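Long-range contact in cysteine S-methyltransferase NleE (Escherichia coli O157:H7, PDB 4R29), which probably methylates a zinc-coordinating cysteine of the host proteins TAB2 and TAB3, with S-adenosylmethionine as methyl donor, and so blocks NF-kappa-B activation: residues 114-122 with 141-149. The protein carries 1 engineered substitution. Residues are numbered along the deposited sequence; the frame is centred on the assembly and turned at random.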
loop_
_atom_site.group_PDB
_atom_site.type_symbol
_atom_site.label_atom_id
_atom_site.label_comp_id
_atom_site.label_asym_id
_atom_site.label_seq_id
_atom_site.Cartn_x
_atom_site.Cartn_y
_atom_site.Cartn_z
ATOM N N VAL A 114 -3.815 -4.046 -3.007
ATOM C CA VAL A 114 -5.131 -4.662 -2.972
ATOM C C VAL A 114 -5.480 -5.170 -4.365
ATOM O O VAL A 114 -5.081 -4.567 -5.360
ATOM C CB VAL A 114 -6.216 -3.698 -2.431
ATOM C CG1 VAL A 114 -5.930 -3.344 -0.986
ATOM C CG2 VAL A 114 -6.295 -2.436 -3.285
ATOM N N ASP A 115 -6.202 -6.285 -4.427
ATOM C CA ASP A 115 -6.650 -6.832 -5.713
ATOM C C ASP A 115 -8.020 -6.268 -6.115
ATOM O O ASP A 115 -8.589 -6.660 -7.138
ATOM C CB ASP A 115 -6.659 -8.378 -5.708
ATOM C CG ASP A 115 -7.600 -8.965 -4.665
ATOM O OD1 ASP A 115 -8.577 -8.285 -4.274
ATOM O OD2 ASP A 115 -7.364 -10.120 -4.239
ATOM N N SER A 116 -8.527 -5.342 -5.301
ATOM C CA SER A 116 -9.815 -4.705 -5.539
ATOM C C SER A 116 -9.982 -3.415 -4.746
ATOM O O SER A 116 -9.772 -3.385 -3.530
ATOM C CB SER A 116 -10.949 -5.658 -5.180
ATOM O OG SER A 116 -12.180 -4.959 -5.167
ATOM N N LEU A 117 -10.376 -2.349 -5.437
ATOM C CA LEU A 117 -10.669 -1.084 -4.772
ATOM C C LEU A 117 -11.883 -1.181 -3.831
ATOM O O LEU A 117 -12.240 -0.203 -3.186
ATOM C CB LEU A 117 -10.840 0.047 -5.787
ATOM C CG LEU A 117 -9.552 0.523 -6.470
ATOM C CD1 LEU A 117 -9.826 1.632 -7.502
ATOM C CD2 LEU A 117 -8.513 0.964 -5.429
ATOM N N TYR A 118 -12.492 -2.369 -3.749
ATOM C CA TYR A 118 -13.598 -2.638 -2.815
ATOM C C TYR A 118 -13.161 -3.429 -1.592
ATOM O O TYR A 118 -13.989 -3.842 -0.772
ATOM C CB TYR A 118 -14.780 -3.321 -3.521
ATOM C CG TYR A 118 -15.403 -2.396 -4.532
ATOM C CD1 TYR A 118 -16.369 -1.473 -4.150
ATOM C CD2 TYR A 118 -14.973 -2.393 -5.858
ATOM C CE1 TYR A 118 -16.916 -0.601 -5.066
ATOM C CE2 TYR A 118 -15.513 -1.516 -6.780
ATOM C CZ TYR A 118 -16.484 -0.622 -6.378
ATOM O OH TYR A 118 -17.033 0.249 -7.291
ATOM N N ASN A 119 -11.853 -3.617 -1.467
ATOM C CA ASN A 119 -11.298 -4.219 -0.275
ATOM C C ASN A 119 -11.831 -3.521 0.973
ATOM O O ASN A 119 -11.648 -2.318 1.127
ATOM C CB ASN A 119 -9.775 -4.140 -0.303
ATOM C CG ASN A 119 -9.141 -4.907 0.829
ATOM O OD1 ASN A 119 -8.988 -6.131 0.757
ATOM N ND2 ASN A 119 -8.772 -4.198 1.888
ATOM N N PRO A 120 -12.503 -4.281 1.862
ATOM C CA PRO A 120 -13.063 -3.779 3.120
ATOM C C PRO A 120 -12.042 -3.132 4.058
ATOM O O PRO A 120 -12.361 -2.100 4.633
ATOM C CB PRO A 120 -13.664 -5.036 3.753
ATOM C CG PRO A 120 -14.051 -5.858 2.585
ATOM C CD PRO A 120 -12.949 -5.654 1.585
ATOM N N ASP A 121 -10.856 -3.721 4.211
ATOM C CA ASP A 121 -9.812 -3.144 5.059
ATOM C C ASP A 121 -9.414 -1.755 4.567
ATOM O O ASP A 121 -9.199 -0.843 5.349
ATOM C CB ASP A 121 -8.561 -4.031 5.056
ATOM C CG ASP A 121 -8.688 -5.219 5.969
ATOM O OD1 ASP A 121 -9.751 -5.390 6.593
ATOM O OD2 ASP A 121 -7.716 -5.989 6.066
ATOM N N LEU A 122 -9.274 -1.621 3.255
ATOM C CA LEU A 122 -8.849 -0.364 2.672
ATOM C C LEU A 122 -9.879 0.713 3.032
ATOM O O LEU A 122 -9.520 1.834 3.390
ATOM C CB LEU A 122 -8.682 -0.507 1.146
ATOM C CG LEU A 122 -8.478 0.794 0.356
ATOM C CD1 LEU A 122 -7.257 1.583 0.892
ATOM C CD2 LEU A 122 -8.391 0.575 -1.186
ATOM N N ASN A 141 0.276 -4.140 -14.044
ATOM C CA ASN A 141 -0.779 -5.025 -13.574
ATOM C C ASN A 141 -2.142 -4.392 -13.799
ATOM O O ASN A 141 -2.319 -3.182 -13.614
ATOM C CB ASN A 141 -0.570 -5.401 -12.103
ATOM C CG ASN A 141 -1.539 -6.480 -11.622
ATOM O OD1 ASN A 141 -2.711 -6.212 -11.368
ATOM N ND2 ASN A 141 -1.040 -7.697 -11.472
ATOM N N ASP A 142 -3.098 -5.222 -14.204
ATOM C CA ASP A 142 -4.412 -4.761 -14.635
ATOM C C ASP A 142 -5.423 -4.547 -13.511
ATOM O O ASP A 142 -6.370 -3.780 -13.662
ATOM C CB ASP A 142 -5.004 -5.745 -15.638
ATOM C CG ASP A 142 -5.560 -5.050 -16.843
ATOM O OD1 ASP A 142 -5.188 -3.867 -17.050
ATOM O OD2 ASP A 142 -6.357 -5.676 -17.581
ATOM N N PHE A 143 -5.247 -5.229 -12.394
ATOM C CA PHE A 143 -6.267 -5.160 -11.356
ATOM C C PHE A 143 -5.735 -4.668 -10.022
ATOM O O PHE A 143 -6.504 -4.241 -9.170
ATOM C CB PHE A 143 -6.967 -6.515 -11.187
ATOM C CG PHE A 143 -6.030 -7.664 -10.904
ATOM C CD1 PHE A 143 -5.624 -7.945 -9.605
ATOM C CD2 PHE A 143 -5.576 -8.476 -11.933
ATOM C CE1 PHE A 143 -4.763 -9.009 -9.336
ATOM C CE2 PHE A 143 -4.715 -9.545 -11.675
ATOM C CZ PHE A 143 -4.309 -9.812 -10.375
ATOM N N LEU A 144 -4.417 -4.728 -9.858
ATOM C CA LEU A 144 -3.771 -4.416 -8.597
ATOM C C LEU A 144 -3.597 -2.910 -8.388
ATOM O O LEU A 144 -3.233 -2.174 -9.311
ATOM C CB LEU A 144 -2.410 -5.107 -8.537
ATOM C CG LEU A 144 -2.217 -6.212 -7.498
ATOM C CD1 LEU A 144 -3.521 -6.936 -7.192
ATOM C CD2 LEU A 144 -1.132 -7.188 -7.946
ATOM N N TYR A 145 -3.874 -2.463 -7.167
ATOM C CA TYR A 145 -3.607 -1.082 -6.766
ATOM C C TYR A 145 -2.632 -1.030 -5.596
ATOM O O TYR A 145 -2.712 -1.840 -4.687
ATOM C CB TYR A 145 -4.904 -0.369 -6.396
ATOM C CG TYR A 145 -5.759 -0.096 -7.592
ATOM C CD1 TYR A 145 -6.572 -1.089 -8.128
ATOM C CD2 TYR A 145 -5.732 1.146 -8.214
ATOM C CE1 TYR A 145 -7.342 -0.845 -9.246
ATOM C CE2 TYR A 145 -6.508 1.402 -9.330
ATOM C CZ TYR A 145 -7.310 0.402 -9.842
ATOM O OH TYR A 145 -8.085 0.656 -10.954
ATOM N N ILE A 146 -1.700 -0.088 -5.644
ATOM C CA ILE A 146 -0.804 0.175 -4.523
ATOM C C ILE A 146 -1.490 1.115 -3.525
ATOM O O ILE A 146 -2.113 2.105 -3.918
ATOM C CB ILE A 146 0.505 0.853 -5.001
ATOM C CG1 ILE A 146 1.156 0.049 -6.120
ATOM C CG2 ILE A 146 1.474 1.062 -3.837
ATOM C CD1 ILE A 146 1.719 -1.231 -5.658
ATOM N N VAL A 147 -1.359 0.805 -2.238
ATOM C CA VAL A 147 -1.811 1.703 -1.183
ATOM C C VAL A 147 -0.658 2.128 -0.297
ATOM O O VAL A 147 0.019 1.298 0.315
ATOM C CB VAL A 147 -2.899 1.057 -0.307
ATOM C CG1 VAL A 147 -3.475 2.093 0.668
ATOM C CG2 VAL A 147 -3.993 0.430 -1.188
ATOM N N VAL A 148 -0.429 3.431 -0.235
ATOM C CA VAL A 148 0.560 3.999 0.668
ATOM C C VAL A 148 -0.180 4.645 1.841
ATOM O O VAL A 148 -0.855 5.674 1.682
ATOM C CB VAL A 148 1.443 5.062 -0.045
ATOM C CG1 VAL A 148 2.516 5.610 0.895
ATOM C CG2 VAL A 148 2.100 4.478 -1.305
ATOM N N VAL A 149 -0.059 4.031 3.014
ATOM C CA VAL A 149 -0.759 4.501 4.208
ATOM C C VAL A 149 0.220 5.231 5.151
ATOM O O VAL A 149 1.321 4.738 5.423
ATOM C CB VAL A 149 -1.487 3.316 4.926
ATOM C CG1 VAL A 149 -0.500 2.197 5.258
ATOM C CG2 VAL A 149 -2.252 3.786 6.191
HETATM O O HOH W 1 -9.112 -4.548 -9.222
#
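Val114 and Tyr145 form an antiparallel hydrogen-bonded pair where strand 109-114 ends beside the start of strand 145-151, the central strand of the antiparallel sheet in this Rossmann-like fold. Both bonds measure 3.0 Å, from Val114 N to Tyr145 O and from Tyr145 N to Val114 O. The pairing ends there, but the chains stay close for one more residue, and a water then bridges them by donating to Asp115 O and Phe143 O.

The side chains of Val114, Tyr145 and Val147 share one face of the sheet, and the chain after Val114 turns back over it. Leu117, in the type I turn (Ser116 to Asn119) that precedes helix 120-125, lays its isopropyl end over one face of the Tyr145 ring. Its CG stands 3.8 Å from the ring centroid, 12° off the normal, in a CH-pi contact; CD1 rests over CZ and CD2 over CG, spanning the ring lengthwise. Chi1 (-71°) sets Tyr145 CG anti to the carbonyl carbon and chi2 (81°) turns this face to the leucine, while CB meets Val114 CG2 at 4.0 Å. In the first turn of the helix, Leu122 extends CD1 to 3.8 Å from Val147 CG1, joining the helix start to the sheet.

On the opposite side of the strand pair from Tyr145, the Phe143 ring meets Asp115 CB obliquely and lies under Asn141 OD1. That oxygen accepts from the backbone N of both Phe143 and Leu144, from opposite faces of its amide plane. Beside the Phe143 ring contact, Leu144 CD1 packs 3.5 Å from Asp115 CA.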